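Local coordinates for protein pyridoxal 5'-phosphate synthase subunit PdxT (Thermus thermophilus, PDB 2YWD) that probably hydrolyses glutamine to glutamate and ammonia, which passes to the partner subunit PdxS for the synthesis of pyridoxal 5'-phosphate, at residues A[89-94]-A[107-112]; A[83-88]-A[95-100]; A[129-134]-A[178-183]; A[15-20]-A[172-177]. One frame throughout, in Å; residues are numbered along the deposited sequence.

Contact 1 of 4, residues A[89-94]-A[107-112]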
loop_
_atom_site.group_PDB
_atom_site.type_symbol
_atom_site.label_atom_id
_atom_site.label_comp_id
_atom_site.label_asym_id
_atom_site.label_seq_id
_atom_site.Cartn_x
_atom_site.Cartn_y
_atom_site.Cartn_z
ATOM N N LYS A 89 -4.234 10.957 2.709
ATOM C CA LYS A 89 -4.444 12.375 2.462
ATOM C C LYS A 89 -3.795 13.188 3.579
ATOM O O LYS A 89 -3.282 14.284 3.344
ATOM C CB LYS A 89 -5.942 12.689 2.394
ATOM C CG LYS A 89 -6.243 14.161 2.148
ATOM C CD LYS A 89 -7.664 14.368 1.663
ATOM C CE LYS A 89 -7.875 13.734 0.294
ATOM N NZ LYS A 89 -7.014 14.345 -0.759
ATOM N N GLU A 90 -3.812 12.641 4.792
ATOM C CA GLU A 90 -3.215 13.325 5.935
ATOM C C GLU A 90 -2.314 12.403 6.746
ATOM O O GLU A 90 -2.693 11.279 7.082
ATOM C CB GLU A 90 -4.297 13.877 6.874
ATOM C CG GLU A 90 -5.226 14.937 6.278
ATOM C CD GLU A 90 -4.492 16.190 5.828
ATOM O OE1 GLU A 90 -3.427 16.502 6.401
ATOM O OE2 GLU A 90 -4.993 16.871 4.906
ATOM N N ILE A 91 -1.118 12.889 7.052
ATOM C CA ILE A 91 -0.170 12.143 7.867
ATOM C C ILE A 91 -0.055 12.950 9.151
ATOM O O ILE A 91 0.440 14.079 9.141
ATOM C CB ILE A 91 1.211 12.045 7.195
ATOM C CG1 ILE A 91 1.088 11.282 5.872
ATOM C CG2 ILE A 91 2.195 11.339 8.126
ATOM C CD1 ILE A 91 2.388 11.188 5.092
ATOM N N VAL A 92 -0.532 12.374 10.250
ATOM C CA VAL A 92 -0.511 13.047 11.545
ATOM C C VAL A 92 0.876 13.539 11.954
ATOM O O VAL A 92 1.820 12.753 12.050
ATOM C CB VAL A 92 -1.050 12.116 12.653
ATOM C CG1 VAL A 92 -1.116 12.869 13.981
ATOM C CG2 VAL A 92 -2.422 11.589 12.264
ATOM N N GLY A 93 0.991 14.844 12.191
ATOM C CA GLY A 93 2.260 15.417 12.607
ATOM C C GLY A 93 3.219 15.810 11.494
ATOM O O GLY A 93 4.230 16.463 11.757
ATOM N N TYR A 94 2.908 15.417 10.260
ATOM C CA TYR A 94 3.752 15.723 9.101
ATOM C C TYR A 94 2.872 16.182 7.939
ATOM O O TYR A 94 2.836 15.549 6.881
ATOM C CB TYR A 94 4.538 14.476 8.687
ATOM C CG TYR A 94 5.463 13.966 9.761
ATOM C CD1 TYR A 94 6.733 14.517 9.936
ATOM C CD2 TYR A 94 5.054 12.961 10.636
ATOM C CE1 TYR A 94 7.574 14.079 10.959
ATOM C CE2 TYR A 94 5.880 12.517 11.660
ATOM C CZ TYR A 94 7.138 13.078 11.817
ATOM O OH TYR A 94 7.958 12.630 12.823
ATOM N N VAL A 107 -3.334 9.049 8.822
ATOM C CA VAL A 107 -2.426 8.003 9.269
ATOM C C VAL A 107 -1.293 8.556 10.114
ATOM O O VAL A 107 -0.685 9.569 9.768
ATOM C CB VAL A 107 -1.800 7.253 8.072
ATOM C CG1 VAL A 107 -0.772 6.244 8.569
ATOM C CG2 VAL A 107 -2.887 6.549 7.271
ATOM N N GLU A 108 -1.006 7.886 11.225
ATOM C CA GLU A 108 0.089 8.311 12.084
ATOM C C GLU A 108 1.194 7.266 11.964
ATOM O O GLU A 108 0.962 6.070 12.163
ATOM C CB GLU A 108 -0.362 8.433 13.541
ATOM C CG GLU A 108 0.645 9.186 14.402
ATOM C CD GLU A 108 0.265 9.233 15.867
ATOM O OE1 GLU A 108 -0.913 8.962 16.192
ATOM O OE2 GLU A 108 1.152 9.550 16.691
ATOM N N ARG A 109 2.391 7.721 11.622
ATOM C CA ARG A 109 3.535 6.834 11.456
ATOM C C ARG A 109 3.956 6.156 12.760
ATOM O O ARG A 109 3.879 6.762 13.831
ATOM C CB ARG A 109 4.712 7.634 10.878
ATOM C CG ARG A 109 4.539 8.019 9.409
ATOM C CD ARG A 109 5.473 9.164 9.020
ATOM N NE ARG A 109 6.798 8.992 9.605
ATOM C CZ ARG A 109 7.759 9.909 9.577
ATOM N NH1 ARG A 109 7.557 11.076 8.980
ATOM N NH2 ARG A 109 8.915 9.669 10.179
ATOM N N ASN A 110 4.372 4.892 12.651
ATOM C CA ASN A 110 4.867 4.084 13.778
ATOM C C ASN A 110 4.229 4.499 15.109
ATOM O O ASN A 110 4.913 4.952 16.033
ATOM C CB ASN A 110 6.395 4.230 13.832
ATOM C CG ASN A 110 7.043 3.331 14.862
ATOM O OD1 ASN A 110 6.487 2.309 15.251
ATOM N ND2 ASN A 110 8.245 3.702 15.296
ATOM N N ALA A 111 2.918 4.303 15.209
ATOM C CA ALA A 111 2.172 4.729 16.385
ATOM C C ALA A 111 1.492 3.668 17.242
ATOM O O ALA A 111 0.615 4.009 18.040
ATOM C CB ALA A 111 1.131 5.768 15.950
ATOM N N PHE A 112 1.890 2.404 17.117
ATOM C CA PHE A 112 1.251 1.350 17.912
ATOM C C PHE A 112 1.556 1.368 19.407
ATOM O O PHE A 112 0.829 0.764 20.199
ATOM C CB PHE A 112 1.583 -0.029 17.352
ATOM C CG PHE A 112 0.523 -0.575 16.461
ATOM C CD1 PHE A 112 0.578 -0.378 15.085
ATOM C CD2 PHE A 112 -0.558 -1.263 17.002
ATOM C CE1 PHE A 112 -0.432 -0.863 14.255
ATOM C CE2 PHE A 112 -1.573 -1.752 16.182
ATOM C CZ PHE A 112 -1.509 -1.552 14.806
HETATM O O HOH W 1 2.972 10.397 11.767
#

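Contact 2 of 4, residues A[83-88]-A[95-100]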
loop_
_atom_site.group_PDB
_atom_site.type_symbol
_atom_site.label_atom_id
_atom_site.label_comp_id
_atom_site.label_asym_id
_atom_site.label_seq_id
_atom_site.Cartn_x
_atom_site.Cartn_y
_atom_site.Cartn_z
ATOM N N GLY A 83 3.847 2.434 1.850
ATOM C CA GLY A 83 2.908 2.662 0.766
ATOM C C GLY A 83 1.559 3.167 1.252
ATOM O O GLY A 83 0.916 3.968 0.570
ATOM N N ALA A 84 1.118 2.692 2.418
ATOM C CA ALA A 84 -0.158 3.127 2.987
ATOM C C ALA A 84 -0.034 4.585 3.424
ATOM O O ALA A 84 -0.962 5.382 3.264
ATOM C CB ALA A 84 -0.537 2.249 4.183
ATOM N N ILE A 85 1.119 4.924 3.987
ATOM C CA ILE A 85 1.378 6.289 4.428
ATOM C C ILE A 85 1.378 7.224 3.214
ATOM O O ILE A 85 0.787 8.305 3.247
ATOM C CB ILE A 85 2.740 6.369 5.150
ATOM C CG1 ILE A 85 2.676 5.575 6.459
ATOM C CG2 ILE A 85 3.103 7.821 5.428
ATOM C CD1 ILE A 85 4.044 5.286 7.069
ATOM N N TRP A 86 2.041 6.793 2.143
ATOM C CA TRP A 86 2.131 7.574 0.906
ATOM C C TRP A 86 0.752 7.872 0.323
ATOM O O TRP A 86 0.524 8.943 -0.244
ATOM C CB TRP A 86 2.962 6.806 -0.129
ATOM C CG TRP A 86 3.277 7.586 -1.363
ATOM C CD1 TRP A 86 4.097 8.677 -1.456
ATOM C CD2 TRP A 86 2.802 7.324 -2.691
ATOM N NE1 TRP A 86 4.165 9.108 -2.762
ATOM C CE2 TRP A 86 3.379 8.295 -3.540
ATOM C CE3 TRP A 86 1.946 6.361 -3.246
ATOM C CZ2 TRP A 86 3.128 8.332 -4.919
ATOM C CZ3 TRP A 86 1.694 6.400 -4.619
ATOM C CH2 TRP A 86 2.286 7.381 -5.438
ATOM N N LEU A 87 -0.168 6.921 0.461
ATOM C CA LEU A 87 -1.522 7.081 -0.068
ATOM C C LEU A 87 -2.413 8.019 0.751
ATOM O O LEU A 87 -3.317 8.652 0.209
ATOM C CB LEU A 87 -2.209 5.711 -0.166
ATOM C CG LEU A 87 -1.649 4.682 -1.153
ATOM C CD1 LEU A 87 -2.268 3.310 -0.884
ATOM C CD2 LEU A 87 -1.944 5.131 -2.574
ATOM N N ALA A 88 -2.148 8.109 2.050
ATOM C CA ALA A 88 -2.952 8.926 2.960
ATOM C C ALA A 88 -3.022 10.419 2.655
ATOM O O ALA A 88 -2.010 11.070 2.394
ATOM C CB ALA A 88 -2.467 8.725 4.391
ATOM N N PRO A 95 2.156 17.298 8.121
ATOM C CA PRO A 95 1.271 17.830 7.082
ATOM C C PRO A 95 1.922 18.096 5.729
ATOM O O PRO A 95 1.262 18.004 4.695
ATOM C CB PRO A 95 0.716 19.104 7.720
ATOM C CG PRO A 95 1.823 19.533 8.631
ATOM C CD PRO A 95 2.240 18.229 9.262
ATOM N N GLU A 96 3.211 18.413 5.726
ATOM C CA GLU A 96 3.890 18.706 4.471
ATOM C C GLU A 96 4.708 17.564 3.883
ATOM O O GLU A 96 5.440 17.761 2.910
ATOM C CB GLU A 96 4.776 19.946 4.634
ATOM C CG GLU A 96 3.992 21.216 4.955
ATOM C CD GLU A 96 2.798 21.413 4.031
ATOM O OE1 GLU A 96 2.988 21.422 2.793
ATOM O OE2 GLU A 96 1.667 21.558 4.544
ATOM N N GLN A 97 4.582 16.368 4.451
ATOM C CA GLN A 97 5.333 15.232 3.928
ATOM C C GLN A 97 4.870 14.887 2.514
ATOM O O GLN A 97 3.675 14.706 2.266
ATOM C CB GLN A 97 5.168 14.002 4.825
ATOM C CG GLN A 97 6.005 12.806 4.364
ATOM C CD GLN A 97 6.026 11.674 5.373
ATOM O OE1 GLN A 97 6.231 11.898 6.566
ATOM N NE2 GLN A 97 5.832 10.451 4.898
ATOM N N PRO A 98 5.815 14.797 1.564
ATOM C CA PRO A 98 5.486 14.471 0.172
ATOM C C PRO A 98 4.707 13.160 0.116
ATOM O O PRO A 98 5.141 12.157 0.682
ATOM C CB PRO A 98 6.857 14.350 -0.487
ATOM C CG PRO A 98 7.699 15.312 0.305
ATOM C CD PRO A 98 7.262 15.035 1.723
ATOM N N ARG A 99 3.561 13.169 -0.559
ATOM C CA ARG A 99 2.733 11.971 -0.662
ATOM C C ARG A 99 1.680 12.128 -1.747
ATOM O O ARG A 99 1.451 13.237 -2.233
ATOM C CB ARG A 99 2.039 11.712 0.673
ATOM C CG ARG A 99 1.117 12.844 1.103
ATOM C CD ARG A 99 0.553 12.585 2.489
ATOM N NE ARG A 99 -0.376 13.623 2.926
ATOM C CZ ARG A 99 -0.014 14.821 3.373
ATOM N NH1 ARG A 99 1.271 15.148 3.446
ATOM N NH2 ARG A 99 -0.941 15.692 3.757
ATOM N N LEU A 100 1.046 11.019 -2.124
ATOM C CA LEU A 100 -0.003 11.041 -3.142
ATOM C C LEU A 100 -1.265 11.647 -2.533
ATOM O O LEU A 100 -1.870 12.549 -3.112
ATOM C CB LEU A 100 -0.301 9.623 -3.651
ATOM C CG LEU A 100 -1.444 9.520 -4.669
ATOM C CD1 LEU A 100 -1.134 10.385 -5.891
ATOM C CD2 LEU A 100 -1.632 8.063 -5.078
#

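Contact 3 of 4, residues A[129-134]-A[178-183]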
loop_
_atom_site.group_PDB
_atom_site.type_symbol
_atom_site.label_atom_id
_atom_site.label_comp_id
_atom_site.label_asym_id
_atom_site.label_seq_id
_atom_site.Cartn_x
_atom_site.Cartn_y
_atom_site.Cartn_z
ATOM N N GLY A 129 -10.672 -14.188 4.247
ATOM C CA GLY A 129 -10.591 -15.160 5.322
ATOM C C GLY A 129 -9.448 -14.816 6.259
ATOM O O GLY A 129 -9.044 -13.659 6.344
ATOM N N SER A 130 -8.920 -15.815 6.959
ATOM C CA SER A 130 -7.819 -15.589 7.891
ATOM C C SER A 130 -6.507 -15.323 7.156
ATOM O O SER A 130 -6.141 -16.062 6.248
ATOM C CB SER A 130 -7.652 -16.800 8.810
ATOM O OG SER A 130 -6.565 -16.614 9.699
ATOM N N PHE A 131 -5.804 -14.268 7.555
ATOM C CA PHE A 131 -4.534 -13.907 6.928
ATOM C C PHE A 131 -3.533 -13.513 8.012
ATOM O O PHE A 131 -3.870 -12.765 8.934
ATOM C CB PHE A 131 -4.730 -12.733 5.966
ATOM C CG PHE A 131 -3.555 -12.493 5.054
ATOM C CD1 PHE A 131 -3.446 -13.176 3.845
ATOM C CD2 PHE A 131 -2.543 -11.611 5.417
ATOM C CE1 PHE A 131 -2.339 -12.983 3.008
ATOM C CE2 PHE A 131 -1.431 -11.411 4.588
ATOM C CZ PHE A 131 -1.331 -12.101 3.382
ATOM N N HIS A 132 -2.308 -14.016 7.895
ATOM C CA HIS A 132 -1.260 -13.730 8.872
ATOM C C HIS A 132 -0.688 -12.329 8.672
ATOM O O HIS A 132 -0.034 -12.056 7.665
ATOM C CB HIS A 132 -0.137 -14.764 8.756
ATOM C CG HIS A 132 0.896 -14.654 9.833
ATOM N ND1 HIS A 132 0.604 -14.848 11.167
ATOM C CD2 HIS A 132 2.216 -14.358 9.776
ATOM C CE1 HIS A 132 1.700 -14.677 11.884
ATOM N NE2 HIS A 132 2.692 -14.379 11.065
ATOM N N GLY A 133 -0.925 -11.452 9.644
ATOM C CA GLY A 133 -0.442 -10.085 9.552
ATOM C C GLY A 133 0.902 -9.836 10.214
ATOM O O GLY A 133 1.071 -10.077 11.409
ATOM N N VAL A 134 1.858 -9.351 9.427
ATOM C CA VAL A 134 3.197 -9.048 9.918
ATOM C C VAL A 134 3.338 -7.535 10.045
ATOM O O VAL A 134 3.273 -6.809 9.050
ATOM C CB VAL A 134 4.277 -9.596 8.955
ATOM C CG1 VAL A 134 5.670 -9.196 9.445
ATOM C CG2 VAL A 134 4.168 -11.124 8.869
ATOM N N ASP A 178 1.830 -16.276 1.679
ATOM C CA ASP A 178 0.415 -16.310 1.307
ATOM C C ASP A 178 0.162 -15.205 0.275
ATOM O O ASP A 178 0.253 -14.024 0.596
ATOM C CB ASP A 178 -0.437 -16.062 2.555
ATOM C CG ASP A 178 -1.917 -16.290 2.317
ATOM O OD1 ASP A 178 -2.361 -16.213 1.153
ATOM O OD2 ASP A 178 -2.642 -16.531 3.305
ATOM N N PRO A 179 -0.169 -15.577 -0.977
ATOM C CA PRO A 179 -0.418 -14.584 -2.025
ATOM C C PRO A 179 -1.876 -14.165 -2.198
ATOM O O PRO A 179 -2.195 -13.401 -3.106
ATOM C CB PRO A 179 0.113 -15.285 -3.266
ATOM C CG PRO A 179 -0.386 -16.682 -3.046
ATOM C CD PRO A 179 -0.105 -16.934 -1.558
ATOM N N ARG A 180 -2.755 -14.647 -1.326
ATOM C CA ARG A 180 -4.174 -14.328 -1.439
ATOM C C ARG A 180 -4.557 -12.854 -1.358
ATOM O O ARG A 180 -5.525 -12.437 -1.995
ATOM C CB ARG A 180 -4.971 -15.127 -0.411
ATOM C CG ARG A 180 -5.056 -16.615 -0.736
ATOM C CD ARG A 180 -5.896 -17.317 0.306
ATOM N NE ARG A 180 -5.311 -17.133 1.626
ATOM C CZ ARG A 180 -6.013 -17.041 2.747
ATOM N NH1 ARG A 180 -7.339 -17.113 2.715
ATOM N NH2 ARG A 180 -5.383 -16.875 3.902
ATOM N N LEU A 181 -3.829 -12.063 -0.575
ATOM C CA LEU A 181 -4.156 -10.646 -0.497
ATOM C C LEU A 181 -3.688 -9.968 -1.786
ATOM O O LEU A 181 -4.330 -9.038 -2.277
ATOM C CB LEU A 181 -3.510 -9.998 0.737
ATOM C CG LEU A 181 -3.911 -8.543 1.025
ATOM C CD1 LEU A 181 -5.428 -8.362 0.880
ATOM C CD2 LEU A 181 -3.453 -8.163 2.440
ATOM N N HIS A 182 -2.576 -10.439 -2.345
ATOM C CA HIS A 182 -2.082 -9.874 -3.598
ATOM C C HIS A 182 -3.060 -10.210 -4.722
ATOM O O HIS A 182 -3.350 -9.370 -5.577
ATOM C CB HIS A 182 -0.694 -10.424 -3.943
ATOM C CG HIS A 182 0.420 -9.778 -3.180
ATOM N ND1 HIS A 182 0.664 -10.039 -1.849
ATOM C CD2 HIS A 182 1.351 -8.870 -3.562
ATOM C CE1 HIS A 182 1.698 -9.323 -1.444
ATOM N NE2 HIS A 182 2.132 -8.605 -2.464
ATOM N N ARG A 183 -3.569 -11.439 -4.724
ATOM C CA ARG A 183 -4.525 -11.850 -5.754
ATOM C C ARG A 183 -5.803 -11.020 -5.623
ATOM O O ARG A 183 -6.392 -10.603 -6.622
ATOM C CB ARG A 183 -4.844 -13.348 -5.632
ATOM C CG ARG A 183 -5.955 -13.834 -6.575
ATOM C CD ARG A 183 -5.618 -13.567 -8.040
ATOM N NE ARG A 183 -4.606 -14.482 -8.560
ATOM C CZ ARG A 183 -4.006 -14.340 -9.739
ATOM N NH1 ARG A 183 -4.310 -13.311 -10.520
ATOM N NH2 ARG A 183 -3.120 -15.237 -10.149
HETATM O O HOH W 2 -1.725 -16.061 5.875
#

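Contact 4 of 4, residues A[15-20]-A[172-177]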
loop_
_atom_site.group_PDB
_atom_site.type_symbol
_atom_site.label_atom_id
_atom_site.label_comp_id
_atom_site.label_asym_id
_atom_site.label_seq_id
_atom_site.Cartn_x
_atom_site.Cartn_y
_atom_site.Cartn_z
ATOM N N ARG A 15 11.494 -5.675 -3.492
ATOM C CA ARG A 15 11.935 -7.038 -3.786
ATOM C C ARG A 15 10.932 -8.067 -3.264
ATOM O O ARG A 15 10.516 -8.965 -3.994
ATOM C CB ARG A 15 13.310 -7.288 -3.151
ATOM C CG ARG A 15 13.838 -8.716 -3.275
ATOM C CD ARG A 15 15.179 -8.844 -2.547
ATOM N NE ARG A 15 15.044 -8.557 -1.119
ATOM C CZ ARG A 15 16.043 -8.189 -0.321
ATOM N NH1 ARG A 15 17.273 -8.055 -0.803
ATOM N NH2 ARG A 15 15.814 -7.945 0.963
ATOM N N GLU A 16 10.540 -7.929 -2.000
ATOM C CA GLU A 16 9.598 -8.861 -1.388
ATOM C C GLU A 16 8.254 -8.936 -2.115
ATOM O O GLU A 16 7.639 -10.004 -2.177
ATOM C CB GLU A 16 9.365 -8.493 0.081
ATOM C CG GLU A 16 10.497 -8.867 1.037
ATOM C CD GLU A 16 11.778 -8.082 0.809
ATOM O OE1 GLU A 16 11.725 -6.987 0.203
ATOM O OE2 GLU A 16 12.844 -8.559 1.253
ATOM N N HIS A 17 7.782 -7.810 -2.648
ATOM C CA HIS A 17 6.511 -7.813 -3.376
ATOM C C HIS A 17 6.659 -8.510 -4.729
ATOM O O HIS A 17 5.747 -9.210 -5.178
ATOM C CB HIS A 17 5.991 -6.382 -3.573
ATOM C CG HIS A 17 5.222 -5.851 -2.397
ATOM N ND1 HIS A 17 3.970 -6.319 -2.053
ATOM C CD2 HIS A 17 5.521 -4.883 -1.498
ATOM C CE1 HIS A 17 3.531 -5.661 -0.994
ATOM N NE2 HIS A 17 4.454 -4.783 -0.638
ATOM N N LYS A 18 7.804 -8.319 -5.379
ATOM C CA LYS A 18 8.043 -8.970 -6.665
ATOM C C LYS A 18 8.030 -10.484 -6.458
ATOM O O LYS A 18 7.465 -11.224 -7.257
ATOM C CB LYS A 18 9.394 -8.547 -7.242
ATOM C CG LYS A 18 9.512 -7.065 -7.550
ATOM C CD LYS A 18 10.860 -6.733 -8.190
ATOM C CE LYS A 18 10.954 -7.241 -9.632
ATOM N NZ LYS A 18 10.850 -8.723 -9.754
ATOM N N GLU A 19 8.660 -10.932 -5.376
ATOM C CA GLU A 19 8.716 -12.353 -5.054
ATOM C C GLU A 19 7.323 -12.885 -4.754
ATOM O O GLU A 19 6.956 -13.974 -5.196
ATOM C CB GLU A 19 9.624 -12.586 -3.847
ATOM C CG GLU A 19 11.082 -12.264 -4.101
ATOM C CD GLU A 19 11.919 -12.347 -2.842
ATOM O OE1 GLU A 19 13.150 -12.143 -2.930
ATOM O OE2 GLU A 19 11.347 -12.615 -1.762
ATOM N N ALA A 20 6.544 -12.114 -4.002
ATOM C CA ALA A 20 5.190 -12.521 -3.660
ATOM C C ALA A 20 4.341 -12.625 -4.924
ATOM O O ALA A 20 3.516 -13.531 -5.055
ATOM C CB ALA A 20 4.567 -11.524 -2.685
ATOM N N HIS A 172 2.516 -6.188 6.447
ATOM C CA HIS A 172 3.242 -6.650 5.265
ATOM C C HIS A 172 2.820 -8.015 4.728
ATOM O O HIS A 172 3.367 -9.044 5.131
ATOM C CB HIS A 172 4.737 -6.708 5.584
ATOM C CG HIS A 172 5.335 -5.388 5.956
ATOM N ND1 HIS A 172 5.894 -4.538 5.027
ATOM C CD2 HIS A 172 5.470 -4.778 7.156
ATOM C CE1 HIS A 172 6.352 -3.460 5.641
ATOM N NE2 HIS A 172 6.107 -3.581 6.934
ATOM N N PRO A 173 1.857 -8.046 3.799
ATOM C CA PRO A 173 1.442 -9.347 3.266
ATOM C C PRO A 173 2.578 -10.018 2.498
ATOM O O PRO A 173 2.629 -11.245 2.393
ATOM C CB PRO A 173 0.265 -8.992 2.362
ATOM C CG PRO A 173 0.619 -7.612 1.881
ATOM C CD PRO A 173 1.116 -6.949 3.152
ATOM N N GLU A 174 3.493 -9.205 1.973
ATOM C CA GLU A 174 4.627 -9.716 1.206
ATOM C C GLU A 174 5.666 -10.382 2.103
ATOM O O GLU A 174 6.626 -10.980 1.611
ATOM C CB GLU A 174 5.293 -8.593 0.397
ATOM C CG GLU A 174 6.200 -7.667 1.209
ATOM C CD GLU A 174 5.451 -6.637 2.037
ATOM O OE1 GLU A 174 4.207 -6.726 2.145
ATOM O OE2 GLU A 174 6.117 -5.729 2.584
ATOM N N LEU A 175 5.489 -10.274 3.416
ATOM C CA LEU A 175 6.426 -10.901 4.341
ATOM C C LEU A 175 5.926 -12.270 4.779
ATOM O O LEU A 175 6.398 -12.837 5.770
ATOM C CB LEU A 175 6.689 -10.001 5.551
ATOM C CG LEU A 175 7.548 -8.776 5.210
ATOM C CD1 LEU A 175 7.890 -8.010 6.479
ATOM C CD2 LEU A 175 8.829 -9.230 4.505
ATOM N N THR A 176 4.963 -12.787 4.024
ATOM C CA THR A 176 4.400 -14.112 4.256
ATOM C C THR A 176 4.459 -14.766 2.881
ATOM O O THR A 176 4.747 -14.097 1.888
ATOM C CB THR A 176 2.914 -14.066 4.689
ATOM O OG1 THR A 176 2.096 -13.719 3.563
ATOM C CG2 THR A 176 2.706 -13.041 5.798
ATOM N N GLU A 177 4.189 -16.064 2.812
ATOM C CA GLU A 177 4.202 -16.743 1.524
ATOM C C GLU A 177 2.781 -16.892 0.983
ATOM O O GLU A 177 2.561 -17.534 -0.043
ATOM C CB GLU A 177 4.876 -18.111 1.651
ATOM C CG GLU A 177 6.342 -18.017 2.045
ATOM C CD GLU A 177 7.111 -19.277 1.719
ATOM O OE1 GLU A 177 7.115 -19.675 0.534
ATOM O OE2 GLU A 177 7.711 -19.869 2.641
HETATM O O HOH W 3 7.878 -12.130 -0.591
#

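Contact 1 of 4, residues A[89-94]-A[107-112]
Strand 90-91 forms one edge of a small three-stranded mixed sheet, and residues I91 and V107 make its parallel bridge to strand 103-108. V107 N donates to E90 O at 2.9 Å, nearly straight at 169°, and V107 O receives V92 N at 2.9 Å. A type II turn from I91 to Y94, with G93 at a positive phi, then carries the chain toward R109. The guanidinium of R109 lies flat on the Y94 ring, the planes 23° apart and CZ 4.1 Å from the ring centroid, a cation-pi stack in which NH1 sits over the middle of the ring. A bend at chi3 (41°) turns the arginine end onto the tyrosine, while its CD packs on I91 CG2. Water 1 joins V92 O to R109 N, and V92 CB touches E108 CG at 3.8 Å. R109, predicted to bind glutamine, also gives NH1 to Q97 OE1, a second restraint on the stacked group. E108 instead forms a salt bridge with R142 of strand 140-144, the far strand of the sheet, while I91, V107 and R109 all rest on I85 of helix 82-87.

Contact 2 of 4, residues A[83-88]-A[95-100]
The C-terminal end of helix 82-87 is met by an irregular chain, 95-100, that comes closest where W86 and R99 have their CA atoms 4.7 Å apart. A88 is the first residue to leave helical angles, and the carbonyl of W86 is taken up by L100 N at 2.8 Å, a bent bond with an N-H...O angle of 136°. L100 also covers the indole of W86: its CB stands 3.7 Å from the centroid of the six-membered ring, only 3° off the normal, a CH-pi contact over the face. Beyond it, L100 CD2 reaches W86 CZ3 at 3.7 Å and L87 CD2 at 3.9 Å, with the two leucines side by side and pointing the same way. W86 has CG anti to its backbone nitrogen (chi1 -172°), which swings the indole from the flank of the helix onto the passing chain.

R99 extends from CG to NE past the helix end, and its CD comes within 3.0 Å of A88 O. Its NH1 ties the loop to itself, donating to Q97 O at 2.7 Å, on a lone pair in the carbonyl plane, and to P95 O. NH2 reaches out of the loop to K89 O, just beyond the helix end. P98 O, buried here, has no polar partner in the model. Q97 lays NE2 against I85 CG2 and gives it to S50 OG, a residue predicted, like its other partner R109, to bind glutamine. Helix 50-59 flanks the contact through S50, T51, A57 and R58; L87 faces strand 166-169, and A88 rests on V107 of strand 103-108.

Contact 3 of 4, residues A[129-134]-A[178-183]
The ring of F131 has CB of L181 over one face, 3.9 Å from CE1, and meets the carboxylate of D178 obliquely, F131 CE1 lying 3.4 Å from D178 CG with the two planes 41° apart. Water 2 sits above the opposite face, toward its rim, where it takes H132 N and donates to D178 OD2. The phenylalanine reaches the helix start because its CG is anti to the backbone nitrogen (chi1 -167°), carrying the ring across from strand 129-136.

At the edge of the R180 guanidinium, close to its plane, lie both S130 O and the D178 carboxylate. NH2 donates to S130 O at 2.6 Å, nearly along the C=O axis, and to D178 OD2 at 2.8 Å, while NE completes a side-on grip through OD1. The bend at chi3 (-59°) folds the arginine back to its neighbour two residues earlier. OD1 additionally accepts R180 N at 3.0 Å, a capping bond at the start of helix 180-189.

One carboxylate thus caps the helix, pairs with the arginine and binds the water, each oxygen accepting from more than one donor. So many donors, with the positive guanidinium among them, would be expected to keep D178 ionised. R180, locked flat by this salt bridge, can present NH2 to the strand backbone, so that a charged pair and a water join strand to helix beside the apolar F131-L181 contact.

Contact 4 of 4, residues A[15-20]-A[172-177]
E174 packs against the imidazole of H17, with no hydrogen bond between the two segments. Its CB lies over the ring face, 3.7 Å from the centroid and 16° off the normal, and its carboxylate is stacked on the same ring, planes 23° apart, with OE1 3.4 Å from CE1. This overlap follows from the folded shape of the glutamate: CG sits between the backbone nitrogen and the carbonyl carbon, and a second bend at chi2 lays the acid group along the imidazole. E16 closes the other part of the interface, its CB 3.5 Å from E174 CG and its CG against L175 CD2, while A20 CB touches the backbone of E174 one helical turn further on. Water 3 bridges the main chains, donating to E16 O and to E174 O.

In the next shell, E174 OE2 receives H172 ND1 at 2.7 Å, on the syn side but 28° out of the carboxylate plane; the bond lies close to the plane of the H172 ring. H17 is itself fixed at both nitrogens, NE2 by T80 OG1 and ND1 by H182 NE2, so its rotation is set and it offers E174 a stationary face. The 3-10 turn at 173-174 brings glutamate and histidine together, and T176 OG1 ties back to P173 O at 2.8 Å. H172 touches C81, the predicted nucleophile. With H172 and E174 predicted as the charge relay, the geometry is consistent with the Cys-His-Glu catalytic triad of class I glutamine amidotransferases.

The four contacts form two pairs; contact 2 lies across the chain's centre from contacts 3 and 4. Contacts 1 and 2 interleave along the chain, centres about 9 Å apart, and touch through the K89-R99 and R109-Q97 hydrogen bonds and the packing of I91 on I85 and R99. Both fall between 15-20 and 172-177 and close before contact 3 opens. Contacts 3 and 4 also interleave, about 10 Å between centres, joined by a backbone bond from H172 to V134 and by the H17-H182 pair. About 21 to 24 Å separates the pairs. Contact 2 holds the helix following the predicted nucleophile C81, contact 1 the predicted glutamine-binding R109, and contact 4 the predicted charge relay.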